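Local atomic coordinates of Alpha/beta hydrolase fold-3 domain-containing protein (PDB entry 2QRU), a protein that probably acts as a hydrolase of the alpha/beta hydrolase superfamily, although its substrate and physiological role are unknown. Residues E48-L53 with T262-L267. Sequence-based numbering, arbitrary orientation. Where two conformers were deposited one is given.
With EDO (1,2-ethanediol), chain E.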
loop_
_atom_site.group_PDB
_atom_site.type_symbol
_atom_site.label_atom_id
_atom_site.label_comp_id
_atom_site.label_asym_id
_atom_site.label_seq_id
_atom_site.Cartn_x
_atom_site.Cartn_y
_atom_site.Cartn_z
ATOM N N GLU A 48 0.691 -12.911 -8.331
ATOM C CA GLU A 48 -0.016 -13.340 -9.528
ATOM C C GLU A 48 -1.515 -13.522 -9.214
ATOM O O GLU A 48 -2.393 -13.106 -9.998
ATOM C CB GLU A 48 0.593 -14.652 -10.052
ATOM C CG GLU A 48 -0.207 -15.315 -11.170
ATOM C CD GLU A 48 -0.284 -14.485 -12.449
ATOM O OE1 GLU A 48 0.619 -13.653 -12.686
ATOM O OE2 GLU A 48 -1.245 -14.696 -13.238
ATOM N N GLU A 49 -1.809 -14.131 -8.068
ATOM C CA GLU A 49 -3.186 -14.491 -7.725
ATOM C C GLU A 49 -4.034 -13.252 -7.469
ATOM O O GLU A 49 -5.248 -13.230 -7.804
ATOM C CB GLU A 49 -3.248 -15.407 -6.506
ATOM C CG GLU A 49 -2.675 -16.780 -6.706
ATOM C CD GLU A 49 -1.161 -16.828 -6.586
ATOM O OE1 GLU A 49 -0.505 -15.780 -6.386
ATOM O OE2 GLU A 49 -0.623 -17.938 -6.735
ATOM N N LEU A 50 -3.416 -12.232 -6.861
ATOM C CA LEU A 50 -4.146 -10.998 -6.584
ATOM C C LEU A 50 -4.348 -10.221 -7.882
ATOM O O LEU A 50 -5.442 -9.694 -8.158
ATOM C CB LEU A 50 -3.418 -10.157 -5.529
ATOM C CG LEU A 50 -4.076 -8.832 -5.132
ATOM C CD1 LEU A 50 -5.547 -9.034 -4.653
ATOM C CD2 LEU A 50 -3.203 -8.187 -4.056
ATOM N N LYS A 51 -3.297 -10.164 -8.704
ATOM C CA LYS A 51 -3.419 -9.548 -10.026
ATOM C C LYS A 51 -4.593 -10.197 -10.804
ATOM O O LYS A 51 -5.444 -9.502 -11.376
ATOM C CB LYS A 51 -2.086 -9.679 -10.800
ATOM C CG LYS A 51 -2.078 -9.033 -12.184
ATOM C CD LYS A 51 -2.511 -10.006 -13.263
ATOM C CE LYS A 51 -1.461 -11.097 -13.422
ATOM N NZ LYS A 51 -1.734 -11.986 -14.573
ATOM N N GLU A 52 -4.684 -11.519 -10.757
ATOM C CA GLU A 52 -5.755 -12.217 -11.475
ATOM C C GLU A 52 -7.143 -11.937 -10.896
ATOM O O GLU A 52 -8.123 -11.787 -11.648
ATOM C CB GLU A 52 -5.457 -13.701 -11.535
ATOM C CG GLU A 52 -4.279 -14.013 -12.460
ATOM C CD GLU A 52 -4.641 -13.924 -13.929
ATOM O OE1 GLU A 52 -5.365 -14.814 -14.412
ATOM O OE2 GLU A 52 -4.189 -12.973 -14.599
ATOM N N LEU A 53 -7.238 -11.817 -9.572
ATOM C CA LEU A 53 -8.521 -11.491 -8.976
ATOM C C LEU A 53 -9.044 -10.170 -9.570
ATOM O O LEU A 53 -10.245 -10.002 -9.813
ATOM C CB LEU A 53 -8.350 -11.433 -7.460
ATOM C CG LEU A 53 -9.549 -11.156 -6.603
ATOM C CD1 LEU A 53 -9.349 -11.799 -5.235
ATOM C CD2 LEU A 53 -9.678 -9.685 -6.460
ATOM N N THR A 262 -9.079 -18.962 0.961
ATOM C CA THR A 262 -10.440 -18.616 1.379
ATOM C C THR A 262 -10.705 -17.100 1.365
ATOM O O THR A 262 -11.730 -16.629 0.866
ATOM C CB THR A 262 -10.774 -19.200 2.756
ATOM O OG1 THR A 262 -10.736 -20.627 2.669
ATOM C CG2 THR A 262 -12.195 -18.797 3.176
ATOM N N LEU A 263 -9.761 -16.349 1.896
ATOM C CA LEU A 263 -9.858 -14.907 1.873
ATOM C C LEU A 263 -9.969 -14.390 0.421
ATOM O O LEU A 263 -10.786 -13.495 0.144
ATOM C CB LEU A 263 -8.639 -14.329 2.571
ATOM C CG LEU A 263 -8.583 -12.815 2.570
ATOM C CD1 LEU A 263 -9.680 -12.217 3.487
ATOM C CD2 LEU A 263 -7.203 -12.513 3.027
ATOM N N PHE A 264 -9.192 -14.959 -0.507
ATOM C CA PHE A 264 -9.306 -14.502 -1.910
ATOM C C PHE A 264 -10.693 -14.791 -2.510
ATOM O O PHE A 264 -11.225 -13.968 -3.291
ATOM C CB PHE A 264 -8.213 -15.113 -2.767
ATOM C CG PHE A 264 -6.938 -14.334 -2.738
ATOM C CD1 PHE A 264 -6.501 -13.700 -1.569
ATOM C CD2 PHE A 264 -6.192 -14.190 -3.884
ATOM C CE1 PHE A 264 -5.310 -12.984 -1.550
ATOM C CE2 PHE A 264 -4.993 -13.449 -3.866
ATOM C CZ PHE A 264 -4.555 -12.885 -2.692
ATOM N N GLU A 265 -11.306 -15.893 -2.105
ATOM C CA GLU A 265 -12.688 -16.192 -2.534
ATOM C C GLU A 265 -13.635 -15.095 -2.021
ATOM O O GLU A 265 -14.521 -14.652 -2.750
ATOM C CB GLU A 265 -13.156 -17.560 -2.032
ATOM C CG GLU A 265 -12.363 -18.691 -2.607
ATOM C CD GLU A 265 -12.703 -20.029 -1.968
ATOM O OE1 GLU A 265 -13.481 -20.061 -0.977
ATOM O OE2 GLU A 265 -12.167 -21.049 -2.468
ATOM N N GLN A 266 -13.438 -14.681 -0.771
ATOM C CA GLN A 266 -14.234 -13.599 -0.149
ATOM C C GLN A 266 -14.059 -12.282 -0.889
ATOM O O GLN A 266 -15.052 -11.589 -1.203
ATOM C CB GLN A 266 -13.907 -13.442 1.336
ATOM C CG GLN A 266 -14.431 -14.621 2.171
ATOM C CD GLN A 266 -13.804 -14.705 3.560
ATOM O OE1 GLN A 266 -12.808 -14.049 3.867
ATOM N NE2 GLN A 266 -14.368 -15.573 4.392
ATOM N N LEU A 267 -12.809 -11.969 -1.197
ATOM C CA LEU A 267 -12.475 -10.749 -1.950
ATOM C C LEU A 267 -13.096 -10.823 -3.346
ATOM O O LEU A 267 -13.656 -9.829 -3.826
ATOM C CB LEU A 267 -10.960 -10.541 -2.017
ATOM C CG LEU A 267 -10.521 -9.328 -2.843
ATOM C CD1 LEU A 267 -11.196 -7.998 -2.454
ATOM C CD2 LEU A 267 -8.990 -9.150 -2.838
HETATM C C1 EDO E . -4.793 -17.365 -10.765
HETATM O O1 EDO E . -5.123 -17.422 -9.373
HETATM C C2 EDO E . -3.296 -17.142 -10.951
HETATM O O2 EDO E . -3.031 -16.847 -12.337
#
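Glu48 OE2 is gripped by two donors on the outer side of helix 48-55: O2 of a bound 1,2-ethanediol, probably from the crystallisation liquor, at 2.9 Å, and Lys51 NZ at 3.1 Å. The lysine meets the syn side of the carboxylate, 31° out of its plane. Toward helix 258-272 the contact is by van der Waals packing, mostly of apolar side chains. The Phe264 ring projects toward helix 48-55, and its CE2 lies 3.6 Å from Leu50 N, which sits at the ring edge near its plane. Glu49 CB approaches the same carbon obliquely, at 3.7 Å. Beyond CB the glutamate chain bends at chi2 (81°), leading the carboxylate away to a salt bridge with Lys256. One turn later, Leu53 points toward the partner helix; in one of its two modelled conformers, CD1 lies 3.5 Å from Phe264 O and both methyls bear from one side on Leu267 CD2, which is 3.6 Å from Leu53 CD1. Leu50 meets the same methyl from another direction, CD1 to CD2 3.9 Å, the two side chains crossing at about a right angle. The segment axes run nearly parallel, 18° apart, with a closest approach of 11.0 Å that these side chains fill. Both helices lie on the same face of the central sheet, as in other alpha/beta hydrolases: Leu50 and Leu267 share Phe130 of strand 127-130, and Leu267 also touches Phe214 of strand 213-218.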